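Local structure of DisA protein (Sorangium cellulosum, 6CCA) at residues L334-R339 against S367-S372; A311-R316 against W354-D359; G223-I228 against H252-Y257; F30-E35 against L406-G411. The protein probably transfers methyl groups from S-adenosylmethionine to the alpha carbon of a polyketide intermediate, building the gem-dimethyl group on the disorazol assembly line. One frame throughout, in Å; residues are numbered along the deposited sequence.

Contact 1 (L334-R339 against S367-S372); sequences LNEMTR and SPLLSS
A water-bridged contact joins the end of strand 330-337 of the central sheet, at Met337 and Thr338, to the loop that leads into helix 372-381, at Leu369 to Ser372. No direct hydrogen bond crosses it. One water lies 2.7 Å from Glu336 OE1 and takes the N-H of Leu370 N at 3.0 Å. It also lies 2.7 Å from Met337 O. Glu336 bends back at chi2 (-74°), which carries OE1 to this water, while its OE2 is bonded to His310. The Leu369 side chain packs against the carbonyl of Met337, with CD2 3.6 Å from Met337 O. The backbones exchange two CA-H...O contacts, Thr338 CA to Leu370 O and Ser371 CA to Thr338 O, each 3.4 Å long. A second water joins Thr338 OG1 to Ser372 OG. These hydroxyls have further partners in Ser400 and Asn403. Leu344 of helix 342-346 packs on Met337 and Leu369. Trp375 of helix 372-381 touches Glu336 and Leu370, and strand 402-409 pairs antiparallel with strand 330-337.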
loop_
_atom_site.group_PDB
_atom_site.type_symbol
_atom_site.label_atom_id
_atom_site.label_comp_id
_atom_site.label_asym_id
_atom_site.label_seq_id
_atom_site.Cartn_x
_atom_site.Cartn_y
_atom_site.Cartn_z
ATOM N N LEU A 334 -5.176 -0.657 -9.330
ATOM C CA LEU A 334 -4.658 -0.580 -7.962
ATOM C C LEU A 334 -3.530 -1.578 -7.736
ATOM O O LEU A 334 -3.636 -2.749 -8.189
ATOM C CB LEU A 334 -5.781 -0.878 -6.955
ATOM C CG LEU A 334 -7.017 -0.037 -6.942
ATOM C CD1 LEU A 334 -8.109 -0.598 -6.031
ATOM C CD2 LEU A 334 -6.656 1.379 -6.509
ATOM N N ASN A 335 -2.487 -1.125 -7.029
ATOM C CA ASN A 335 -1.528 -2.005 -6.405
ATOM C C ASN A 335 -1.656 -1.778 -4.916
ATOM O O ASN A 335 -1.451 -0.619 -4.437
ATOM C CB ASN A 335 -0.145 -1.639 -6.889
ATOM C CG ASN A 335 0.946 -2.537 -6.307
ATOM O OD1 ASN A 335 0.675 -3.437 -5.497
ATOM N ND2 ASN A 335 2.176 -2.353 -6.805
ATOM N N GLU A 336 -2.096 -2.791 -4.203
ATOM C CA GLU A 336 -2.461 -2.670 -2.813
ATOM C C GLU A 336 -1.965 -3.844 -1.951
ATOM O O GLU A 336 -1.880 -4.981 -2.385
ATOM C CB GLU A 336 -4.014 -2.601 -2.629
ATOM C CG GLU A 336 -4.613 -1.210 -2.868
ATOM C CD GLU A 336 -4.301 -0.253 -1.707
ATOM O OE1 GLU A 336 -4.218 -0.659 -0.539
ATOM O OE2 GLU A 336 -4.133 0.938 -1.954
ATOM N N MET A 337 -1.699 -3.549 -0.685
ATOM C CA MET A 337 -1.376 -4.589 0.273
ATOM C C MET A 337 -2.742 -5.105 0.770
ATOM O O MET A 337 -3.614 -4.289 1.117
ATOM C CB MET A 337 -0.492 -4.041 1.431
ATOM C CG MET A 337 0.775 -3.377 0.894
ATOM S SD MET A 337 1.909 -4.598 0.131
ATOM C CE MET A 337 3.113 -3.403 -0.487
ATOM N N THR A 338 -2.917 -6.428 0.722
ATOM C CA THR A 338 -4.198 -7.078 0.940
ATOM C C THR A 338 -4.299 -8.007 2.172
ATOM O O THR A 338 -5.244 -8.809 2.262
ATOM C CB THR A 338 -4.576 -7.840 -0.339
ATOM O OG1 THR A 338 -3.480 -8.640 -0.803
ATOM C CG2 THR A 338 -4.901 -6.849 -1.456
ATOM N N ARG A 339 -3.347 -7.890 3.093
ATOM C CA ARG A 339 -3.328 -8.594 4.361
ATOM C C ARG A 339 -2.675 -7.637 5.345
ATOM O O ARG A 339 -1.752 -6.891 4.978
ATOM C CB ARG A 339 -2.575 -9.913 4.183
ATOM C CG ARG A 339 -2.472 -10.747 5.452
ATOM C CD ARG A 339 -1.661 -12.072 5.309
ATOM N NE ARG A 339 -2.444 -13.031 4.563
ATOM C CZ ARG A 339 -3.551 -13.617 5.027
ATOM N NH1 ARG A 339 -3.980 -13.395 6.262
ATOM N NH2 ARG A 339 -4.228 -14.457 4.257
ATOM N N SER A 367 -6.458 -1.237 10.432
ATOM C CA SER A 367 -5.813 -1.018 9.181
ATOM C C SER A 367 -6.695 -0.218 8.241
ATOM O O SER A 367 -7.901 -0.194 8.385
ATOM C CB SER A 367 -5.488 -2.349 8.559
ATOM O OG SER A 367 -6.445 -2.790 7.614
ATOM N N PRO A 368 -6.079 0.421 7.259
ATOM C CA PRO A 368 -6.849 1.011 6.187
ATOM C C PRO A 368 -7.019 0.073 5.014
ATOM O O PRO A 368 -7.527 0.513 3.982
ATOM C CB PRO A 368 -6.008 2.203 5.799
ATOM C CG PRO A 368 -4.610 1.663 5.954
ATOM C CD PRO A 368 -4.637 0.749 7.163
ATOM N N LEU A 369 -6.619 -1.180 5.153
ATOM C CA LEU A 369 -6.471 -2.075 3.984
ATOM C C LEU A 369 -7.670 -2.938 3.714
ATOM O O LEU A 369 -8.454 -3.224 4.655
ATOM C CB LEU A 369 -5.270 -3.009 4.212
ATOM C CG LEU A 369 -3.898 -2.362 4.409
ATOM C CD1 LEU A 369 -2.810 -3.440 4.658
ATOM C CD2 LEU A 369 -3.503 -1.452 3.265
ATOM N N LEU A 370 -7.780 -3.421 2.472
ATOM C CA LEU A 370 -8.774 -4.368 2.090
ATOM C C LEU A 370 -8.178 -5.578 1.476
ATOM O O LEU A 370 -7.171 -5.495 0.764
ATOM C CB LEU A 370 -9.797 -3.762 1.093
ATOM C CG LEU A 370 -10.893 -2.841 1.650
ATOM C CD1 LEU A 370 -10.405 -1.522 2.123
ATOM C CD2 LEU A 370 -11.848 -2.577 0.491
ATOM N N SER A 371 -8.764 -6.751 1.715
ATOM C CA SER A 371 -8.328 -7.939 1.031
ATOM C C SER A 371 -8.800 -7.930 -0.453
ATOM O O SER A 371 -9.593 -7.114 -0.799
ATOM C CB SER A 371 -8.943 -9.211 1.646
ATOM O OG SER A 371 -10.340 -9.222 1.456
ATOM N N SER A 372 -8.335 -8.865 -1.284
ATOM C CA SER A 372 -8.777 -8.856 -2.672
ATOM C C SER A 372 -10.301 -9.039 -2.756
ATOM O O SER A 372 -10.943 -8.318 -3.545
ATOM C CB SER A 372 -8.062 -9.859 -3.608
ATOM O OG SER A 372 -6.750 -9.360 -3.909
HETATM O O HOH W 1 -5.684 -2.647 0.544
HETATM O O HOH W 2 -4.765 -10.617 -2.456
#

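Contact 2 (A311-R316 against W354-D359); sequences ATKNLR and WWLFED
The N-terminus of helix 315-325, in the methyltransferase domain, is held by Asp359, which bonds Leu315 N; Glu358 joins Lys313 just ahead of it. Asn314 is the N-cap, its OD1 accepting from Ser317 N. Asp359 adds a carboxylate from a distant loop. Its CG sits between its own backbone N and carbonyl carbon (chi1 54°), which turns the carboxylate to the helix. OD2 accepts from Leu315 N at 2.9 Å, nearly straight (170°), on the syn side but 31° out of the carboxylate plane. A water extends the grip, taking the N-H of Arg316 N and donating to Asp359 OD2 at 2.7 Å. The helix end would probably favour the negative charge here. The other oxygen, OD1, forms a salt bridge with Arg363, which also bonds Thr312 O. Glu358 N donates to Lys313 O at 2.9 Å. The side chains of Lys313 and Glu358 run alongside each other, with NZ of Lys313 4.7 Å from OE2 of Glu358. Leu356 packs at the other end, its CD2 3.7 Å from Ala311 O.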
loop_
_atom_site.group_PDB
_atom_site.type_symbol
_atom_site.label_atom_id
_atom_site.label_comp_id
_atom_site.label_asym_id
_atom_site.label_seq_id
_atom_site.Cartn_x
_atom_site.Cartn_y
_atom_site.Cartn_z
ATOM N N ALA A 311 -5.401 5.427 1.630
ATOM C CA ALA A 311 -5.118 6.548 2.585
ATOM C C ALA A 311 -6.100 7.653 2.436
ATOM O O ALA A 311 -5.762 8.727 1.939
ATOM C CB ALA A 311 -3.704 7.083 2.427
ATOM N N THR A 312 -7.325 7.389 2.867
ATOM C CA THR A 312 -8.417 8.309 2.685
ATOM C C THR A 312 -9.410 8.106 3.813
ATOM O O THR A 312 -9.513 7.019 4.379
ATOM C CB THR A 312 -9.120 8.063 1.318
ATOM O OG1 THR A 312 -10.196 9.011 1.180
ATOM C CG2 THR A 312 -9.714 6.663 1.241
ATOM N N LYS A 313 -10.198 9.123 4.110
ATOM C CA LYS A 313 -11.168 9.035 5.177
ATOM C C LYS A 313 -12.362 8.213 4.862
ATOM O O LYS A 313 -12.871 7.502 5.717
ATOM C CB LYS A 313 -11.657 10.447 5.541
ATOM C CG LYS A 313 -10.605 11.211 6.278
ATOM C CD LYS A 313 -11.115 12.537 6.803
ATOM C CE LYS A 313 -9.948 13.276 7.454
ATOM N NZ LYS A 313 -10.110 14.746 7.326
ATOM N N ASN A 314 -12.826 8.329 3.621
ATOM C CA ASN A 314 -13.951 7.610 3.138
ATOM C C ASN A 314 -13.714 6.989 1.763
ATOM O O ASN A 314 -13.661 7.679 0.762
ATOM C CB ASN A 314 -15.165 8.537 3.028
ATOM C CG ASN A 314 -16.416 7.749 2.762
ATOM O OD1 ASN A 314 -16.709 7.359 1.640
ATOM N ND2 ASN A 314 -17.108 7.389 3.834
ATOM N N LEU A 315 -13.572 5.676 1.735
ATOM C CA LEU A 315 -13.192 4.966 0.530
ATOM C C LEU A 315 -14.232 5.095 -0.581
ATOM O O LEU A 315 -13.879 5.333 -1.729
ATOM C CB LEU A 315 -12.842 3.501 0.883
ATOM C CG LEU A 315 -12.058 2.699 -0.162
ATOM C CD1 LEU A 315 -10.828 3.516 -0.625
ATOM C CD2 LEU A 315 -11.671 1.325 0.382
ATOM N N ARG A 316 -15.504 4.918 -0.239
ATOM C CA ARG A 316 -16.576 4.982 -1.228
ATOM C C ARG A 316 -16.612 6.338 -1.925
ATOM O O ARG A 316 -16.824 6.423 -3.135
ATOM C CB ARG A 316 -17.928 4.692 -0.572
ATOM C CG ARG A 316 -18.136 3.233 -0.198
ATOM C CD ARG A 316 -19.517 3.008 0.397
ATOM N NE ARG A 316 -19.630 1.701 1.037
ATOM C CZ ARG A 316 -19.979 0.587 0.401
ATOM N NH1 ARG A 316 -20.250 0.617 -0.897
ATOM N NH2 ARG A 316 -20.057 -0.560 1.064
ATOM N N TRP A 354 -2.030 5.691 7.509
ATOM C CA TRP A 354 -2.560 4.390 7.959
ATOM C C TRP A 354 -3.870 4.536 8.751
ATOM O O TRP A 354 -4.772 3.690 8.634
ATOM C CB TRP A 354 -1.516 3.716 8.872
ATOM C CG TRP A 354 -1.841 2.290 9.269
ATOM C CD1 TRP A 354 -2.436 1.906 10.404
ATOM C CD2 TRP A 354 -1.550 1.080 8.550
ATOM N NE1 TRP A 354 -2.544 0.547 10.466
ATOM C CE2 TRP A 354 -1.994 0.007 9.350
ATOM C CE3 TRP A 354 -0.980 0.800 7.326
ATOM C CZ2 TRP A 354 -1.895 -1.287 8.960
ATOM C CZ3 TRP A 354 -0.871 -0.499 6.922
ATOM C CH2 TRP A 354 -1.323 -1.544 7.733
ATOM N N TRP A 355 -3.961 5.599 9.572
ATOM C CA TRP A 355 -5.049 5.697 10.556
ATOM C C TRP A 355 -6.139 6.731 10.145
ATOM O O TRP A 355 -7.065 7.087 10.953
ATOM C CB TRP A 355 -4.476 6.062 11.922
ATOM C CG TRP A 355 -3.668 4.970 12.529
ATOM C CD1 TRP A 355 -2.320 4.946 12.660
ATOM C CD2 TRP A 355 -4.149 3.750 13.037
ATOM N NE1 TRP A 355 -1.919 3.756 13.226
ATOM C CE2 TRP A 355 -3.029 3.001 13.472
ATOM C CE3 TRP A 355 -5.413 3.169 13.123
ATOM C CZ2 TRP A 355 -3.145 1.687 13.966
ATOM C CZ3 TRP A 355 -5.518 1.897 13.613
ATOM C CH2 TRP A 355 -4.396 1.173 14.047
ATOM N N LEU A 356 -6.051 7.175 8.888
ATOM C CA LEU A 356 -6.905 8.300 8.399
ATOM C C LEU A 356 -8.335 7.851 8.296
ATOM O O LEU A 356 -9.252 8.627 8.480
ATOM C CB LEU A 356 -6.335 8.810 7.048
ATOM C CG LEU A 356 -6.825 10.185 6.551
ATOM C CD1 LEU A 356 -6.384 11.351 7.440
ATOM C CD2 LEU A 356 -6.337 10.404 5.133
ATOM N N PHE A 357 -8.545 6.574 7.997
ATOM C CA PHE A 357 -9.859 6.046 7.742
ATOM C C PHE A 357 -10.904 6.338 8.831
ATOM O O PHE A 357 -10.623 6.177 10.012
ATOM C CB PHE A 357 -9.824 4.537 7.428
ATOM C CG PHE A 357 -9.366 3.687 8.567
ATOM C CD1 PHE A 357 -8.004 3.539 8.846
ATOM C CD2 PHE A 357 -10.292 3.047 9.384
ATOM C CE1 PHE A 357 -7.579 2.744 9.921
ATOM C CE2 PHE A 357 -9.867 2.270 10.456
ATOM C CZ PHE A 357 -8.506 2.118 10.729
ATOM N N GLU A 358 -12.113 6.676 8.389
ATOM C CA GLU A 358 -13.302 6.971 9.187
ATOM C C GLU A 358 -14.462 6.023 8.896
ATOM O O GLU A 358 -15.588 6.240 9.356
ATOM C CB GLU A 358 -13.719 8.425 8.927
ATOM C CG GLU A 358 -12.694 9.321 9.607
ATOM C CD GLU A 358 -13.041 10.786 9.613
ATOM O OE1 GLU A 358 -14.116 11.119 9.095
ATOM O OE2 GLU A 358 -12.195 11.575 10.113
ATOM N N ASP A 359 -14.169 4.965 8.152
ATOM C CA ASP A 359 -15.094 3.940 7.715
ATOM C C ASP A 359 -14.430 2.614 8.023
ATOM O O ASP A 359 -14.214 1.780 7.142
ATOM C CB ASP A 359 -15.438 4.049 6.202
ATOM C CG ASP A 359 -14.183 4.064 5.286
ATOM O OD1 ASP A 359 -13.059 4.092 5.830
ATOM O OD2 ASP A 359 -14.315 4.091 4.035
HETATM O O HOH W 3 -16.509 4.174 2.540
#

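Contact 3 (G223-I228 against H252-Y257); sequences GEKITI and HLEYFY
With Thr227 OG1 (chi1 -52°) and Glu254 CG (chi1 -49°) each beside its own backbone N, the hydroxyl and carboxylate are brought together on the face where the parallel register puts both side chains. Thr227 OG1 donates to Glu254 OE1 at 2.9 Å, from above the carboxylate plane. Glu254 OE2 forms a salt bridge with Arg299. Lys225 crosses Glu254 at about a right angle, with CD 3.6 Å from Glu254 CG, and its NZ reaches Leu253 O through a water. On the other face Ile228, Leu253 and the Tyr255 ring make apolar contacts. There Ile228 CD1 touches Leu253 CD1 at 3.7 Å, and Ile228 CG2 lies 3.9 Å from Tyr255 CE2. Four backbone bonds hold the strands, from Ile226 N to His252 O through to Phe256 N to Ile228 O, the latter 2.8 Å long. Helix 239-246 packs on Leu253 and Tyr255. The strands run parallel, 14° apart. With that helix they form the beta-alpha-beta crossover of a Rossmann-like class I methyltransferase, whose first strand leads to the glycine-rich loop that binds S-adenosylmethionine in relatives.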
loop_
_atom_site.group_PDB
_atom_site.type_symbol
_atom_site.label_atom_id
_atom_site.label_comp_id
_atom_site.label_asym_id
_atom_site.label_seq_id
_atom_site.Cartn_x
_atom_site.Cartn_y
_atom_site.Cartn_z
ATOM N N GLY A 223 -4.075 13.105 -33.675
ATOM C CA GLY A 223 -3.832 14.054 -32.572
ATOM C C GLY A 223 -4.531 13.725 -31.252
ATOM O O GLY A 223 -4.321 14.407 -30.256
ATOM N N GLU A 224 -5.388 12.707 -31.248
ATOM C CA GLU A 224 -6.068 12.266 -30.038
ATOM C C GLU A 224 -5.076 11.540 -29.080
ATOM O O GLU A 224 -4.226 10.788 -29.523
ATOM C CB GLU A 224 -7.210 11.335 -30.427
ATOM C CG GLU A 224 -8.206 11.099 -29.305
ATOM C CD GLU A 224 -9.239 10.014 -29.593
ATOM O OE1 GLU A 224 -9.549 9.682 -30.775
ATOM O OE2 GLU A 224 -9.768 9.483 -28.595
ATOM N N LYS A 225 -5.198 11.766 -27.775
ATOM C CA LYS A 225 -4.339 11.089 -26.788
ATOM C C LYS A 225 -5.080 10.233 -25.784
ATOM O O LYS A 225 -6.259 10.450 -25.527
ATOM C CB LYS A 225 -3.494 12.113 -26.063
ATOM C CG LYS A 225 -2.536 12.791 -27.065
ATOM C CD LYS A 225 -1.483 13.569 -26.390
ATOM C CE LYS A 225 -0.562 14.140 -27.478
ATOM N NZ LYS A 225 -0.154 15.470 -26.979
ATOM N N ILE A 226 -4.330 9.300 -25.203
ATOM C CA ILE A 226 -4.749 8.533 -24.054
ATOM C C ILE A 226 -4.145 9.251 -22.835
ATOM O O ILE A 226 -2.964 9.657 -22.917
ATOM C CB ILE A 226 -4.175 7.110 -24.081
ATOM C CG1 ILE A 226 -4.730 6.264 -25.250
ATOM C CG2 ILE A 226 -4.500 6.414 -22.772
ATOM C CD1 ILE A 226 -6.204 6.046 -25.157
ATOM N N THR A 227 -4.974 9.455 -21.801
ATOM C CA THR A 227 -4.595 10.245 -20.631
ATOM C C THR A 227 -4.647 9.391 -19.388
ATOM O O THR A 227 -5.699 8.846 -19.055
ATOM C CB THR A 227 -5.535 11.451 -20.460
ATOM O OG1 THR A 227 -5.587 12.158 -21.687
ATOM C CG2 THR A 227 -5.007 12.422 -19.428
ATOM N N ILE A 228 -3.509 9.290 -18.692
ATOM C CA ILE A 228 -3.434 8.443 -17.501
ATOM C C ILE A 228 -3.153 9.341 -16.324
ATOM O O ILE A 228 -2.353 10.263 -16.447
ATOM C CB ILE A 228 -2.306 7.448 -17.692
ATOM C CG1 ILE A 228 -2.562 6.617 -18.944
ATOM C CG2 ILE A 228 -2.041 6.660 -16.411
ATOM C CD1 ILE A 228 -1.429 5.653 -19.293
ATOM N N HIS A 252 1.059 9.614 -28.401
ATOM C CA HIS A 252 -0.379 9.612 -28.073
ATOM C C HIS A 252 -0.704 9.479 -26.585
ATOM O O HIS A 252 -1.753 9.006 -26.224
ATOM C CB HIS A 252 -1.137 8.590 -28.892
ATOM C CG HIS A 252 -0.265 7.553 -29.486
ATOM N ND1 HIS A 252 0.329 6.571 -28.728
ATOM C CD2 HIS A 252 0.116 7.337 -30.768
ATOM C CE1 HIS A 252 1.064 5.804 -29.514
ATOM N NE2 HIS A 252 0.944 6.242 -30.756
ATOM N N LEU A 253 0.172 9.963 -25.745
ATOM C CA LEU A 253 -0.012 9.835 -24.320
ATOM C C LEU A 253 0.120 11.171 -23.598
ATOM O O LEU A 253 1.005 11.989 -23.919
ATOM C CB LEU A 253 1.004 8.792 -23.838
ATOM C CG LEU A 253 1.139 8.570 -22.350
ATOM C CD1 LEU A 253 -0.124 7.904 -21.860
ATOM C CD2 LEU A 253 2.344 7.692 -22.126
ATOM N N GLU A 254 -0.769 11.408 -22.632
ATOM C CA GLU A 254 -0.517 12.372 -21.570
ATOM C C GLU A 254 -0.576 11.662 -20.195
ATOM O O GLU A 254 -1.552 10.964 -19.901
ATOM C CB GLU A 254 -1.539 13.459 -21.542
ATOM C CG GLU A 254 -1.873 14.141 -22.820
ATOM C CD GLU A 254 -3.083 15.004 -22.584
ATOM O OE1 GLU A 254 -4.272 14.529 -22.765
ATOM O OE2 GLU A 254 -2.795 16.072 -22.031
ATOM N N TYR A 255 0.419 11.883 -19.343
ATOM C CA TYR A 255 0.459 11.277 -18.052
ATOM C C TYR A 255 0.483 12.379 -16.965
ATOM O O TYR A 255 1.289 13.299 -17.014
ATOM C CB TYR A 255 1.680 10.406 -17.982
ATOM C CG TYR A 255 1.826 9.517 -16.778
ATOM C CD1 TYR A 255 2.245 9.998 -15.537
ATOM C CD2 TYR A 255 1.609 8.141 -16.901
ATOM C CE1 TYR A 255 2.401 9.146 -14.434
ATOM C CE2 TYR A 255 1.733 7.278 -15.827
ATOM C CZ TYR A 255 2.147 7.764 -14.589
ATOM O OH TYR A 255 2.271 6.854 -13.538
ATOM N N PHE A 256 -0.471 12.329 -16.053
ATOM C CA PHE A 256 -0.532 13.253 -14.953
ATOM C C PHE A 256 0.085 12.626 -13.695
ATOM O O PHE A 256 -0.443 11.673 -13.083
ATOM C CB PHE A 256 -1.962 13.673 -14.697
ATOM C CG PHE A 256 -2.465 14.735 -15.641
ATOM C CD1 PHE A 256 -2.717 14.430 -16.981
ATOM C CD2 PHE A 256 -2.652 16.035 -15.198
ATOM C CE1 PHE A 256 -3.149 15.421 -17.875
ATOM C CE2 PHE A 256 -3.123 17.034 -16.083
ATOM C CZ PHE A 256 -3.308 16.733 -17.415
ATOM N N TYR A 257 1.239 13.181 -13.319
ATOM C CA TYR A 257 1.940 12.880 -12.079
ATOM C C TYR A 257 1.381 13.784 -10.958
ATOM O O TYR A 257 1.564 15.007 -11.008
ATOM C CB TYR A 257 3.444 13.118 -12.320
ATOM C CG TYR A 257 4.385 12.813 -11.171
ATOM C CD1 TYR A 257 4.321 13.460 -9.971
ATOM C CD2 TYR A 257 5.378 11.879 -11.317
ATOM C CE1 TYR A 257 5.229 13.178 -8.939
ATOM C CE2 TYR A 257 6.291 11.646 -10.315
ATOM C CZ TYR A 257 6.202 12.308 -9.141
ATOM O OH TYR A 257 7.125 11.975 -8.154
HETATM O O HOH W 4 1.548 14.352 -24.726
#

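Contact 4 (F30-E35 against L406-G411); sequences FEPLLE and LAESDG
One carboxylate oxygen of the buried Glu408 bonds the backbone at Leu34, more than 370 residues earlier in the chain, in the segment leading into helix 34-41. Glu408 lies on strand 402-409, the antiparallel strand of the class I methyltransferase sheet. Leu34 N donates to Glu408 OE2 over a long 3.3 Å, nearly along the C-O axis of the carboxylate. A water gives a second link: it accepts from Leu33 N at 2.8 Å and donates to Glu408 OE2 at 2.6 Å. The Glu408 chain leaves its strand fully extended (chi1 175°, chi2 180°), which carries the carboxylate across to Leu34 N. Its other oxygen, OE1, forms salt bridges with Arg385 and Arg386. These charges and the backbone N-H groups probably keep the buried glutamate ionised. Pro32 packs against the same group, with CB 3.4 Å from Glu408 OE2.

Leu34 supplies the apolar half. Its CG is trans to the backbone N (chi1 -174°), and the branched end lies over the strand backbone. CD2 sits 3.6 Å from Glu408 N. Trp331 of the neighbouring strand 330-337 touches both Leu33 and Leu34, and helix 196-216 packs on Leu33. The second methyl of Leu34, CD1, rests 4.0 Å from Leu406 CB.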
loop_
_atom_site.group_PDB
_atom_site.type_symbol
_atom_site.label_atom_id
_atom_site.label_comp_id
_atom_site.label_asym_id
_atom_site.label_seq_id
_atom_site.Cartn_x
_atom_site.Cartn_y
_atom_site.Cartn_z
ATOM N N PHE A 30 -15.775 4.832 -26.009
ATOM C CA PHE A 30 -15.134 3.671 -26.613
ATOM C C PHE A 30 -15.711 2.434 -25.935
ATOM O O PHE A 30 -16.309 2.544 -24.891
ATOM C CB PHE A 30 -13.589 3.744 -26.478
ATOM C CG PHE A 30 -13.100 3.906 -25.031
ATOM C CD1 PHE A 30 -12.838 2.778 -24.246
ATOM C CD2 PHE A 30 -12.862 5.168 -24.462
ATOM C CE1 PHE A 30 -12.380 2.880 -22.924
ATOM C CE2 PHE A 30 -12.377 5.271 -23.138
ATOM C CZ PHE A 30 -12.170 4.122 -22.374
ATOM N N GLU A 31 -15.540 1.269 -26.544
ATOM C CA GLU A 31 -16.077 0.014 -26.023
ATOM C C GLU A 31 -15.336 -0.551 -24.799
ATOM O O GLU A 31 -14.165 -0.288 -24.628
ATOM C CB GLU A 31 -16.010 -1.024 -27.156
ATOM C CG GLU A 31 -17.031 -0.663 -28.256
ATOM C CD GLU A 31 -18.480 -0.832 -27.782
ATOM O OE1 GLU A 31 -18.981 -1.977 -27.855
ATOM O OE2 GLU A 31 -19.123 0.158 -27.314
ATOM N N PRO A 32 -16.046 -1.293 -23.956
ATOM C CA PRO A 32 -15.417 -1.922 -22.802
ATOM C C PRO A 32 -14.285 -2.796 -23.288
ATOM O O PRO A 32 -14.427 -3.555 -24.263
ATOM C CB PRO A 32 -16.542 -2.716 -22.156
ATOM C CG PRO A 32 -17.800 -2.043 -22.600
ATOM C CD PRO A 32 -17.507 -1.496 -23.963
ATOM N N LEU A 33 -13.123 -2.657 -22.672
ATOM C CA LEU A 33 -11.982 -3.488 -23.063
ATOM C C LEU A 33 -11.316 -4.331 -21.962
ATOM O O LEU A 33 -10.366 -5.055 -22.231
ATOM C CB LEU A 33 -10.981 -2.719 -23.880
ATOM C CG LEU A 33 -10.257 -1.576 -23.175
ATOM C CD1 LEU A 33 -8.771 -1.610 -23.495
ATOM C CD2 LEU A 33 -10.911 -0.274 -23.619
ATOM N N LEU A 34 -11.785 -4.197 -20.746
ATOM C CA LEU A 34 -11.136 -4.902 -19.670
ATOM C C LEU A 34 -11.295 -6.408 -19.740
ATOM O O LEU A 34 -10.340 -7.147 -19.534
ATOM C CB LEU A 34 -11.610 -4.385 -18.326
ATOM C CG LEU A 34 -10.887 -4.947 -17.084
ATOM C CD1 LEU A 34 -9.408 -4.808 -17.203
ATOM C CD2 LEU A 34 -11.395 -4.308 -15.800
ATOM N N GLU A 35 -12.469 -6.868 -20.092
ATOM C CA GLU A 35 -12.729 -8.344 -20.088
ATOM C C GLU A 35 -11.716 -9.061 -20.963
ATOM O O GLU A 35 -11.104 -10.044 -20.536
ATOM C CB GLU A 35 -14.179 -8.594 -20.574
ATOM C CG GLU A 35 -14.582 -10.056 -20.716
ATOM C CD GLU A 35 -16.070 -10.241 -21.088
ATOM O OE1 GLU A 35 -16.871 -9.269 -21.172
ATOM O OE2 GLU A 35 -16.432 -11.413 -21.291
ATOM N N LEU A 406 -7.766 -4.672 -11.063
ATOM C CA LEU A 406 -8.246 -3.896 -12.223
ATOM C C LEU A 406 -9.764 -3.778 -12.166
ATOM O O LEU A 406 -10.444 -4.720 -11.760
ATOM C CB LEU A 406 -7.849 -4.550 -13.540
ATOM C CG LEU A 406 -6.371 -4.996 -13.642
ATOM C CD1 LEU A 406 -6.128 -5.778 -14.907
ATOM C CD2 LEU A 406 -5.467 -3.835 -13.607
ATOM N N ALA A 407 -10.291 -2.621 -12.520
ATOM C CA ALA A 407 -11.734 -2.415 -12.482
ATOM C C ALA A 407 -12.139 -1.415 -13.589
ATOM O O ALA A 407 -11.383 -0.481 -13.884
ATOM C CB ALA A 407 -12.096 -1.846 -11.163
ATOM N N GLU A 408 -13.292 -1.667 -14.205
ATOM C CA GLU A 408 -13.795 -0.865 -15.340
ATOM C C GLU A 408 -14.946 -0.014 -14.855
ATOM O O GLU A 408 -15.937 -0.479 -14.240
ATOM C CB GLU A 408 -14.233 -1.822 -16.445
ATOM C CG GLU A 408 -14.893 -1.198 -17.663
ATOM C CD GLU A 408 -15.254 -2.289 -18.658
ATOM O OE1 GLU A 408 -16.401 -2.697 -18.581
ATOM O OE2 GLU A 408 -14.388 -2.694 -19.499
ATOM N N SER A 409 -14.848 1.264 -15.112
ATOM C CA SER A 409 -15.866 2.167 -14.636
ATOM C C SER A 409 -17.081 2.097 -15.555
ATOM O O SER A 409 -16.927 2.075 -16.757
ATOM C CB SER A 409 -15.385 3.609 -14.679
ATOM O OG SER A 409 -16.417 4.427 -14.201
ATOM N N ASP A 410 -18.269 2.113 -14.963
ATOM C CA ASP A 410 -19.503 2.140 -15.729
ATOM C C ASP A 410 -19.849 3.560 -16.170
ATOM O O ASP A 410 -20.853 3.772 -16.849
ATOM C CB ASP A 410 -20.654 1.549 -14.912
ATOM C CG ASP A 410 -21.084 2.452 -13.773
ATOM O OD1 ASP A 410 -20.370 3.437 -13.492
ATOM O OD2 ASP A 410 -22.135 2.176 -13.160
ATOM N N GLY A 411 -19.024 4.535 -15.789
ATOM C CA GLY A 411 -19.300 5.922 -16.180
ATOM C C GLY A 411 -20.349 6.663 -15.350
ATOM O O GLY A 411 -20.698 7.813 -15.703
HETATM O O HOH W 5 -12.663 -0.971 -20.484
#

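In the fold
Contacts 1, 3 and 4 all reach one central sheet, whose strand order and single reversed strand match a class I methyltransferase. Contacts 1 and 2 are tied together by the long loop before helix 372-381. Their centres are about 12 Å apart and they touch, with Leu370 CD1 3.6 Å from Leu315 CD2. Contact 1 sits where strand 330-337 ends, at the C-terminal edge of the sheet, where relatives usually hold cofactor and substrate. Contacts 3 and 4 lie farther out, with centres about 18 Å apart. Contact 4 closes a loop that encloses the other three. Contacts 1 and 4 do not touch; their nearest atoms are about 5 Å apart, on a sheet where strands 330-337 and 402-409 are neighbours. Contacts 2 and 3 are about 29 Å apart between centres.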